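Local coordinates for putative citrate lyase, alfa subunit (Streptococcus mutans, PDB 2HJ0), which is a putative citrate lyase alpha subunit of the CitF family, built round two mixed beta sheets packed with helices, at residues H161-S172 and D196-T207; L61-H71 and I92-S101. All blocks are in the same frame, centred on the assembly; numbering follows the deposited sequence.

Interaction 1. Residues H161-S172 and D196-T207; sequences HIDVAFLGAPSS and DAKYADQVVIVT
The His-161 imidazole turns an edge toward the carboxylate of Asp-201, the two planes 56° apart, while a water sits over the centre of one ring face. That water accepts from Ile-162 N at 2.7 Å and gives a weak bond to Tyr-199 O. His-161 NE2 bonds to Ser-35 O, and Asp-201 OD1 to Gln-37 N. Further along, one face of the Phe-166 ring carries Val-164 CG1. Val-204 runs alongside the same ring, its CB 3.8 Å from Phe-166 CD1.

Leu-167 and Ala-165 belong to the other sheet face. With CG anti to the carbonyl carbon (chi1 -48°), Leu-167 carries its methyls to the last turn of the helix, CD1 3.7 Å from Ala-197 CB and CD2 3.9 Å from Asp-196 CB. Arg-151 and Ser-68 grip the Asp-196 carboxylate. A parallel ladder joins the backbones, from Asp-201 N to Ile-162 O (3.0 Å) through to Ala-169 N and Val-206 O (3.1 Å).

The two strands are neighbours in the parallel part of a probably Rossmann-like sheet. Helix 191-199 leads through Ala-200 and Asp-201 into strand 202-207. Strand 164-169 lies between that strand and 66-69; 227-230 flanks 202-207 beyond, and helix 148-157 packs against Ile-162 and Tyr-199.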
loop_
_atom_site.group_PDB
_atom_site.type_symbol
_atom_site.label_atom_id
_atom_site.label_comp_id
_atom_site.label_asym_id
_atom_site.label_seq_id
_atom_site.Cartn_x
_atom_site.Cartn_y
_atom_site.Cartn_z
ATOM N N HIS A 161 -4.049 -10.650 -16.268
ATOM C CA HIS A 161 -3.928 -11.146 -14.895
ATOM C C HIS A 161 -2.660 -11.962 -14.669
ATOM O O HIS A 161 -2.428 -12.976 -15.335
ATOM C CB HIS A 161 -5.166 -11.978 -14.564
ATOM C CG HIS A 161 -5.488 -12.039 -13.107
ATOM N ND1 HIS A 161 -4.935 -12.971 -12.259
ATOM C CD2 HIS A 161 -6.308 -11.275 -12.344
ATOM C CE1 HIS A 161 -5.397 -12.779 -11.036
ATOM N NE2 HIS A 161 -6.233 -11.756 -11.061
ATOM N N ILE A 162 -1.851 -11.534 -13.709
ATOM C CA ILE A 162 -0.600 -12.214 -13.433
ATOM C C ILE A 162 -0.753 -13.420 -12.528
ATOM O O ILE A 162 -1.267 -13.314 -11.418
ATOM C CB ILE A 162 0.413 -11.248 -12.805
ATOM C CG1 ILE A 162 0.541 -10.000 -13.678
ATOM C CG2 ILE A 162 1.775 -11.920 -12.680
ATOM C CD1 ILE A 162 1.383 -8.895 -13.046
ATOM N N ASP A 163 -0.307 -14.575 -13.006
ATOM C CA ASP A 163 -0.396 -15.791 -12.207
ATOM C C ASP A 163 0.707 -15.802 -11.166
ATOM O O ASP A 163 0.465 -16.017 -9.980
ATOM C CB ASP A 163 -0.268 -17.031 -13.087
ATOM C CG ASP A 163 -1.505 -17.285 -13.905
ATOM O OD1 ASP A 163 -2.574 -17.537 -13.295
ATOM O OD2 ASP A 163 -1.413 -17.226 -15.156
ATOM N N VAL A 164 1.931 -15.573 -11.616
ATOM C CA VAL A 164 3.054 -15.564 -10.706
ATOM C C VAL A 164 3.979 -14.424 -11.057
ATOM O O VAL A 164 4.375 -14.259 -12.212
ATOM C CB VAL A 164 3.865 -16.865 -10.785
ATOM C CG1 VAL A 164 5.007 -16.829 -9.780
ATOM C CG2 VAL A 164 2.971 -18.045 -10.526
ATOM N N ALA A 165 4.326 -13.632 -10.054
ATOM C CA ALA A 165 5.235 -12.524 -10.273
ATOM C C ALA A 165 6.561 -12.836 -9.608
ATOM O O ALA A 165 6.623 -13.055 -8.397
ATOM C CB ALA A 165 4.658 -11.249 -9.713
ATOM N N PHE A 166 7.620 -12.875 -10.408
ATOM C CA PHE A 166 8.951 -13.120 -9.885
ATOM C C PHE A 166 9.615 -11.762 -9.783
ATOM O O PHE A 166 10.045 -11.221 -10.794
ATOM C CB PHE A 166 9.710 -14.014 -10.839
ATOM C CG PHE A 166 9.106 -15.371 -10.977
ATOM C CD1 PHE A 166 9.360 -16.355 -10.036
ATOM C CD2 PHE A 166 8.270 -15.664 -12.048
ATOM C CE1 PHE A 166 8.789 -17.613 -10.168
ATOM C CE2 PHE A 166 7.696 -16.919 -12.184
ATOM C CZ PHE A 166 7.952 -17.893 -11.250
ATOM N N LEU A 167 9.680 -11.215 -8.569
ATOM C CA LEU A 167 10.260 -9.889 -8.346
ATOM C C LEU A 167 11.633 -9.875 -7.662
ATOM O O LEU A 167 11.828 -10.525 -6.640
ATOM C CB LEU A 167 9.297 -9.032 -7.513
ATOM C CG LEU A 167 7.832 -9.004 -7.947
ATOM C CD1 LEU A 167 7.025 -8.099 -7.017
ATOM C CD2 LEU A 167 7.743 -8.515 -9.394
ATOM N N GLY A 168 12.580 -9.120 -8.214
ATOM C CA GLY A 168 13.885 -9.046 -7.586
ATOM C C GLY A 168 13.892 -7.950 -6.532
ATOM O O GLY A 168 13.353 -6.880 -6.773
ATOM N N ALA A 169 14.465 -8.215 -5.361
ATOM C CA ALA A 169 14.532 -7.211 -4.302
ATOM C C ALA A 169 15.909 -7.255 -3.665
ATOM O O ALA A 169 16.360 -8.305 -3.180
ATOM C CB ALA A 169 13.479 -7.468 -3.258
ATOM N N PRO A 170 16.615 -6.117 -3.671
ATOM C CA PRO A 170 17.950 -6.076 -3.076
ATOM C C PRO A 170 18.001 -6.454 -1.595
ATOM O O PRO A 170 19.082 -6.668 -1.043
ATOM C CB PRO A 170 18.415 -4.644 -3.351
ATOM C CG PRO A 170 17.154 -3.879 -3.496
ATOM C CD PRO A 170 16.279 -4.829 -4.294
ATOM N N SER A 171 16.841 -6.514 -0.947
ATOM C CA SER A 171 16.767 -6.916 0.463
ATOM C C SER A 171 15.365 -7.419 0.796
ATOM O O SER A 171 14.380 -6.971 0.211
ATOM C CB SER A 171 17.157 -5.757 1.406
ATOM O OG SER A 171 16.297 -4.639 1.298
ATOM N N SER A 172 15.285 -8.358 1.732
ATOM C CA SER A 172 14.007 -8.929 2.132
ATOM C C SER A 172 14.176 -9.847 3.341
ATOM O O SER A 172 15.236 -10.446 3.515
ATOM C CB SER A 172 13.431 -9.729 0.966
ATOM O OG SER A 172 12.329 -10.518 1.379
ATOM N N ASP A 196 2.890 -5.111 -9.333
ATOM C CA ASP A 196 2.825 -6.537 -9.566
ATOM C C ASP A 196 2.463 -7.266 -8.297
ATOM O O ASP A 196 1.538 -8.057 -8.273
ATOM C CB ASP A 196 4.169 -7.064 -10.040
ATOM C CG ASP A 196 4.459 -6.703 -11.473
ATOM O OD1 ASP A 196 4.308 -5.516 -11.823
ATOM O OD2 ASP A 196 4.838 -7.605 -12.247
ATOM N N ALA A 197 3.197 -7.002 -7.229
ATOM C CA ALA A 197 2.953 -7.694 -5.975
ATOM C C ALA A 197 1.599 -7.391 -5.388
ATOM O O ALA A 197 1.134 -8.090 -4.494
ATOM C CB ALA A 197 4.034 -7.342 -4.974
ATOM N N LYS A 198 0.966 -6.347 -5.890
ATOM C CA LYS A 198 -0.334 -5.947 -5.386
ATOM C C LYS A 198 -1.496 -6.631 -6.111
ATOM O O LYS A 198 -2.527 -6.909 -5.512
ATOM C CB LYS A 198 -0.432 -4.429 -5.496
ATOM C CG LYS A 198 -1.714 -3.804 -5.017
ATOM C CD LYS A 198 -1.563 -2.272 -4.997
ATOM C CE LYS A 198 -0.360 -1.839 -4.115
ATOM N NZ LYS A 198 -0.097 -0.361 -4.062
ATOM N N TYR A 199 -1.320 -6.931 -7.392
ATOM C CA TYR A 199 -2.384 -7.562 -8.150
ATOM C C TYR A 199 -2.157 -9.010 -8.578
ATOM O O TYR A 199 -3.094 -9.692 -8.975
ATOM C CB TYR A 199 -2.681 -6.718 -9.377
ATOM C CG TYR A 199 -3.288 -5.399 -9.032
ATOM C CD1 TYR A 199 -4.638 -5.300 -8.675
ATOM C CD2 TYR A 199 -2.517 -4.242 -9.042
ATOM C CE1 TYR A 199 -5.204 -4.062 -8.334
ATOM C CE2 TYR A 199 -3.059 -3.008 -8.705
ATOM C CZ TYR A 199 -4.401 -2.919 -8.352
ATOM O OH TYR A 199 -4.937 -1.697 -8.018
ATOM N N ALA A 200 -0.918 -9.473 -8.511
ATOM C CA ALA A 200 -0.595 -10.836 -8.910
ATOM C C ALA A 200 -1.177 -11.846 -7.925
ATOM O O ALA A 200 -1.348 -11.547 -6.736
ATOM C CB ALA A 200 0.929 -11.010 -9.002
ATOM N N ASP A 201 -1.492 -13.040 -8.421
ATOM C CA ASP A 201 -2.037 -14.077 -7.555
ATOM C C ASP A 201 -0.969 -14.590 -6.599
ATOM O O ASP A 201 -1.170 -14.634 -5.388
ATOM C CB ASP A 201 -2.599 -15.229 -8.381
ATOM C CG ASP A 201 -3.985 -14.934 -8.899
ATOM O OD1 ASP A 201 -4.627 -13.988 -8.386
ATOM O OD2 ASP A 201 -4.446 -15.653 -9.814
ATOM N N GLN A 202 0.163 -14.984 -7.163
ATOM C CA GLN A 202 1.269 -15.455 -6.370
ATOM C C GLN A 202 2.500 -14.600 -6.663
ATOM O O GLN A 202 2.806 -14.290 -7.825
ATOM C CB GLN A 202 1.542 -16.925 -6.663
ATOM C CG GLN A 202 0.747 -17.833 -5.778
ATOM C CD GLN A 202 1.231 -19.234 -5.840
ATOM O OE1 GLN A 202 1.148 -19.882 -6.875
ATOM N NE2 GLN A 202 1.752 -19.727 -4.727
ATOM N N VAL A 203 3.186 -14.210 -5.592
ATOM C CA VAL A 203 4.380 -13.383 -5.687
ATOM C C VAL A 203 5.590 -14.094 -5.098
ATOM O O VAL A 203 5.553 -14.576 -3.966
ATOM C CB VAL A 203 4.167 -12.021 -4.944
ATOM C CG1 VAL A 203 5.487 -11.272 -4.790
ATOM C CG2 VAL A 203 3.158 -11.163 -5.711
ATOM N N VAL A 204 6.657 -14.164 -5.884
ATOM C CA VAL A 204 7.907 -14.787 -5.461
ATOM C C VAL A 204 8.987 -13.711 -5.514
ATOM O O VAL A 204 9.348 -13.277 -6.604
ATOM C CB VAL A 204 8.326 -15.916 -6.428
ATOM C CG1 VAL A 204 9.742 -16.374 -6.114
ATOM C CG2 VAL A 204 7.384 -17.074 -6.311
ATOM N N ILE A 205 9.488 -13.251 -4.371
ATOM C CA ILE A 205 10.542 -12.245 -4.440
ATOM C C ILE A 205 11.885 -12.977 -4.329
ATOM O O ILE A 205 12.045 -13.876 -3.497
ATOM C CB ILE A 205 10.433 -11.118 -3.319
ATOM C CG1 ILE A 205 10.942 -11.635 -1.985
ATOM C CG2 ILE A 205 9.010 -10.597 -3.171
ATOM C CD1 ILE A 205 12.342 -11.220 -1.752
ATOM N N VAL A 206 12.828 -12.614 -5.198
ATOM C CA VAL A 206 14.162 -13.221 -5.234
ATOM C C VAL A 206 15.142 -12.186 -4.700
ATOM O O VAL A 206 15.405 -11.160 -5.346
ATOM C CB VAL A 206 14.569 -13.582 -6.687
ATOM C CG1 VAL A 206 15.856 -14.411 -6.693
ATOM C CG2 VAL A 206 13.434 -14.303 -7.364
ATOM N N THR A 207 15.677 -12.442 -3.515
ATOM C CA THR A 207 16.592 -11.485 -2.935
ATOM C C THR A 207 18.030 -11.903 -3.024
ATOM O O THR A 207 18.371 -13.082 -3.174
ATOM C CB THR A 207 16.279 -11.189 -1.458
ATOM O OG1 THR A 207 17.027 -10.039 -1.028
ATOM C CG2 THR A 207 16.634 -12.378 -0.600
HETATM O O HOH W 1 -2.466 -9.857 -11.659
#

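Interaction 2. Residues L61-H71 and I92-S101; sequences LKDGMTISFHH and IKDISIAPSS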
loop_
_atom_site.group_PDB
_atom_site.type_symbol
_atom_site.label_atom_id
_atom_site.label_comp_id
_atom_site.label_asym_id
_atom_site.label_seq_id
_atom_site.Cartn_x
_atom_site.Cartn_y
_atom_site.Cartn_z
ATOM N N LEU A 61 3.105 -23.354 -11.203
ATOM C CA LEU A 61 3.135 -22.780 -12.538
ATOM C C LEU A 61 2.881 -23.843 -13.591
ATOM O O LEU A 61 3.520 -24.892 -13.581
ATOM C CB LEU A 61 4.499 -22.145 -12.797
ATOM C CG LEU A 61 4.567 -21.342 -14.086
ATOM C CD1 LEU A 61 3.566 -20.191 -13.989
ATOM C CD2 LEU A 61 5.977 -20.827 -14.309
ATOM N N LYS A 62 1.947 -23.581 -14.498
ATOM C CA LYS A 62 1.654 -24.537 -15.556
ATOM C C LYS A 62 1.725 -23.842 -16.904
ATOM O O LYS A 62 1.983 -22.643 -16.979
ATOM C CB LYS A 62 0.272 -25.164 -15.344
ATOM C CG LYS A 62 0.153 -25.885 -13.997
ATOM C CD LYS A 62 -1.135 -26.716 -13.822
ATOM C CE LYS A 62 -2.395 -25.853 -13.705
ATOM N NZ LYS A 62 -2.686 -25.097 -14.950
ATOM N N ASP A 63 1.520 -24.605 -17.968
ATOM C CA ASP A 63 1.559 -24.042 -19.307
ATOM C C ASP A 63 0.407 -23.071 -19.511
ATOM O O ASP A 63 -0.685 -23.256 -18.969
ATOM C CB ASP A 63 1.473 -25.151 -20.354
ATOM C CG ASP A 63 2.740 -25.999 -20.431
ATOM O OD1 ASP A 63 2.775 -26.900 -21.302
ATOM O OD2 ASP A 63 3.693 -25.776 -19.640
ATOM N N GLY A 64 0.667 -22.028 -20.294
ATOM C CA GLY A 64 -0.353 -21.042 -20.589
ATOM C C GLY A 64 -0.536 -19.941 -19.564
ATOM O O GLY A 64 -1.256 -18.975 -19.816
HETATM N N MSE A 65 0.109 -20.067 -18.413
HETATM C CA MSE A 65 -0.026 -19.051 -17.380
HETATM C C MSE A 65 0.762 -17.791 -17.701
HETATM O O MSE A 65 1.594 -17.775 -18.616
HETATM C CB MSE A 65 0.422 -19.603 -16.032
HETATM C CG MSE A 65 -0.361 -20.816 -15.609
HETATM SE SE MSE A 65 -0.213 -21.183 -13.729
HETATM C CE MSE A 65 -2.061 -20.888 -13.251
ATOM N N THR A 66 0.485 -16.726 -16.956
ATOM C CA THR A 66 1.190 -15.476 -17.170
ATOM C C THR A 66 2.061 -15.124 -15.974
ATOM O O THR A 66 1.630 -15.220 -14.834
ATOM C CB THR A 66 0.231 -14.312 -17.436
ATOM O OG1 THR A 66 -0.442 -14.528 -18.682
ATOM C CG2 THR A 66 1.008 -13.000 -17.509
ATOM N N ILE A 67 3.296 -14.726 -16.246
ATOM C CA ILE A 67 4.218 -14.357 -15.198
ATOM C C ILE A 67 4.753 -12.959 -15.490
ATOM O O ILE A 67 4.729 -12.503 -16.635
ATOM C CB ILE A 67 5.388 -15.366 -15.118
ATOM C CG1 ILE A 67 6.215 -15.328 -16.405
ATOM C CG2 ILE A 67 4.846 -16.768 -14.903
ATOM C CD1 ILE A 67 7.397 -16.284 -16.379
ATOM N N SER A 68 5.238 -12.277 -14.454
ATOM C CA SER A 68 5.778 -10.923 -14.615
ATOM C C SER A 68 7.130 -10.727 -13.932
ATOM O O SER A 68 7.554 -11.541 -13.102
ATOM C CB SER A 68 4.786 -9.898 -14.065
ATOM O OG SER A 68 4.417 -10.202 -12.729
ATOM N N PHE A 69 7.783 -9.622 -14.293
ATOM C CA PHE A 69 9.094 -9.234 -13.763
ATOM C C PHE A 69 9.199 -7.722 -13.876
ATOM O O PHE A 69 8.433 -7.115 -14.615
ATOM C CB PHE A 69 10.246 -9.828 -14.586
ATOM C CG PHE A 69 10.125 -11.298 -14.851
ATOM C CD1 PHE A 69 9.384 -11.769 -15.929
ATOM C CD2 PHE A 69 10.762 -12.214 -14.027
ATOM C CE1 PHE A 69 9.278 -13.134 -16.178
ATOM C CE2 PHE A 69 10.664 -13.577 -14.266
ATOM C CZ PHE A 69 9.922 -14.036 -15.344
ATOM N N HIS A 70 10.139 -7.109 -13.155
ATOM C CA HIS A 70 10.306 -5.669 -13.266
ATOM C C HIS A 70 11.685 -5.379 -13.852
ATOM O O HIS A 70 12.531 -6.268 -13.909
ATOM C CB HIS A 70 10.144 -4.987 -11.916
ATOM C CG HIS A 70 11.269 -5.242 -10.971
ATOM N ND1 HIS A 70 11.148 -6.074 -9.881
ATOM C CD2 HIS A 70 12.554 -4.815 -10.984
ATOM C CE1 HIS A 70 12.312 -6.158 -9.266
ATOM N NE2 HIS A 70 13.183 -5.406 -9.916
ATOM N N HIS A 71 11.913 -4.149 -14.304
ATOM C CA HIS A 71 13.204 -3.793 -14.894
ATOM C C HIS A 71 14.013 -2.739 -14.127
ATOM O O HIS A 71 14.799 -1.983 -14.728
ATOM C CB HIS A 71 13.009 -3.312 -16.338
ATOM C CG HIS A 71 12.268 -2.018 -16.451
ATOM N ND1 HIS A 71 10.931 -1.897 -16.145
ATOM C CD2 HIS A 71 12.686 -0.778 -16.799
ATOM C CE1 HIS A 71 10.556 -0.639 -16.294
ATOM N NE2 HIS A 71 11.604 0.063 -16.688
ATOM N N ILE A 92 8.477 -26.444 -19.137
ATOM C CA ILE A 92 7.230 -25.686 -19.153
ATOM C C ILE A 92 7.244 -24.790 -20.387
ATOM O O ILE A 92 8.281 -24.212 -20.722
ATOM C CB ILE A 92 7.064 -24.851 -17.867
ATOM C CG1 ILE A 92 6.818 -25.800 -16.685
ATOM C CG2 ILE A 92 5.930 -23.869 -18.030
ATOM C CD1 ILE A 92 6.632 -25.139 -15.348
ATOM N N LYS A 93 6.104 -24.697 -21.073
ATOM C CA LYS A 93 6.004 -23.883 -22.281
ATOM C C LYS A 93 4.694 -23.119 -22.398
ATOM O O LYS A 93 3.814 -23.232 -21.544
ATOM C CB LYS A 93 6.194 -24.747 -23.535
ATOM C CG LYS A 93 7.616 -25.269 -23.747
ATOM C CD LYS A 93 7.820 -25.799 -25.172
ATOM C CE LYS A 93 9.263 -26.226 -25.411
ATOM N NZ LYS A 93 9.503 -26.659 -26.825
ATOM N N ASP A 94 4.589 -22.331 -23.468
ATOM C CA ASP A 94 3.406 -21.523 -23.745
ATOM C C ASP A 94 3.159 -20.549 -22.594
ATOM O O ASP A 94 2.014 -20.324 -22.186
ATOM C CB ASP A 94 2.195 -22.439 -23.949
ATOM C CG ASP A 94 0.976 -21.703 -24.492
ATOM O OD1 ASP A 94 1.126 -20.908 -25.454
ATOM O OD2 ASP A 94 -0.140 -21.940 -23.961
ATOM N N ILE A 95 4.247 -19.982 -22.074
ATOM C CA ILE A 95 4.163 -19.033 -20.973
ATOM C C ILE A 95 3.986 -17.629 -21.498
ATOM O O ILE A 95 4.583 -17.249 -22.503
ATOM C CB ILE A 95 5.427 -19.072 -20.077
ATOM C CG1 ILE A 95 5.454 -20.387 -19.297
ATOM C CG2 ILE A 95 5.434 -17.890 -19.106
ATOM C CD1 ILE A 95 4.207 -20.617 -18.484
ATOM N N SER A 96 3.142 -16.864 -20.816
ATOM C CA SER A 96 2.879 -15.486 -21.206
ATOM C C SER A 96 3.727 -14.567 -20.327
ATOM O O SER A 96 3.584 -14.546 -19.110
ATOM C CB SER A 96 1.394 -15.188 -21.031
ATOM O OG SER A 96 1.044 -14.071 -21.804
ATOM N N ILE A 97 4.605 -13.805 -20.956
ATOM C CA ILE A 97 5.509 -12.928 -20.232
ATOM C C ILE A 97 4.964 -11.484 -20.105
ATOM O O ILE A 97 4.466 -10.894 -21.074
ATOM C CB ILE A 97 6.895 -12.968 -20.957
ATOM C CG1 ILE A 97 8.046 -12.705 -20.004
ATOM C CG2 ILE A 97 6.958 -11.900 -22.050
ATOM C CD1 ILE A 97 9.367 -12.648 -20.745
ATOM N N ALA A 98 5.031 -10.926 -18.900
ATOM C CA ALA A 98 4.545 -9.569 -18.681
ATOM C C ALA A 98 5.530 -8.707 -17.883
ATOM O O ALA A 98 5.206 -8.200 -16.806
ATOM C CB ALA A 98 3.184 -9.602 -17.987
ATOM N N PRO A 99 6.761 -8.542 -18.399
ATOM C CA PRO A 99 7.776 -7.726 -17.715
ATOM C C PRO A 99 7.470 -6.233 -17.867
ATOM O O PRO A 99 6.954 -5.807 -18.900
ATOM C CB PRO A 99 9.066 -8.115 -18.433
ATOM C CG PRO A 99 8.589 -8.354 -19.839
ATOM C CD PRO A 99 7.312 -9.140 -19.632
ATOM N N SER A 100 7.769 -5.441 -16.840
ATOM C CA SER A 100 7.544 -4.002 -16.922
ATOM C C SER A 100 8.317 -3.434 -18.120
ATOM O O SER A 100 7.889 -2.447 -18.713
ATOM C CB SER A 100 7.961 -3.318 -15.625
ATOM O OG SER A 100 9.300 -3.602 -15.290
ATOM N N SER A 101 9.449 -4.047 -18.472
ATOM C CA SER A 101 10.213 -3.633 -19.650
ATOM C C SER A 101 11.335 -4.623 -19.910
ATOM O O SER A 101 11.713 -5.365 -19.016
ATOM C CB SER A 101 10.763 -2.214 -19.504
ATOM O OG SER A 101 11.092 -1.658 -20.779
#
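Ile-95 meets the 61-71 segment with both branches. Its CG2, placed anti to the backbone N (CG1 has chi1 -70°), packs 3.7 Å from Ile-67 CD1, the side chains crossing at about a right angle. Its CD1 reaches the type II turn from Lys-62 to Met-65 (a selenomethionine), 3.4 Å from Lys-62 O. Gly-64 sits in that turn with a positive phi, and its N makes a weak bond to Asp-94 O. Asp-63 OD2 accepts from Lys-93 N at 3.0 Å, the donor standing above the carboxylate plane.

Phe-69 lies toward the C-terminal end of its strand. The edge of its ring faces Ile-97 and Pro-99, with CE1 4.0 Å from Ile-97 CG1, and Leu-84 of helix 79-89 packs against the same side chain. Its carbonyl O receives Ser-100 N at 2.9 Å, carrying the parallel pairing past Ile-67 N to Ser-96 O and Ala-98 N to Ile-67 O. This is a beta-alpha-beta unit, with helix 79-89 as the crossover.

His-71 closes the far end. Chi1 of 67° sets its ring between backbone N and carbonyl carbon, with Ser-101 CB in a CH-pi contact over one face, 3.4 Å from the ring centroid. Ser-100 OG meets ND1 at the edge in a nearly straight hydrogen bond. Tyr-192 stacks on the ring, and a bound citric acid, probably from the crystallisation liquor, comes within about 3 Å (nearest atoms) of the side chain. The edge bond and the packing over one face probably restrict the imidazole's rotation, consistent with a polar pocket where the strands end.

Overall arrangement
Both interactions belong to one sheet: strands 164-169 and 66-69 are neighbours in it, so interaction 1 and interaction 2 are adjoining parallel pairs, their centres about 12 Å apart. They are stitched together by Asp-163 OD2 to Thr-66 N and by Phe-166 N to Ser-68 O. Interaction 1 is almost wholly buried, mostly apolar along its strands, with polar groups at both ends. Interaction 2 is partly buried: its turn at Lys-62 to Met-65 and the facing Lys-93 and Asp-94 are largely exposed, whereas its opposite end is a histidine and serine cluster beside bound citric acid. The second subunit comes near interaction 1, where its Lys-360 bonds weakly to Asp-201 O; no other chain touches interaction 2.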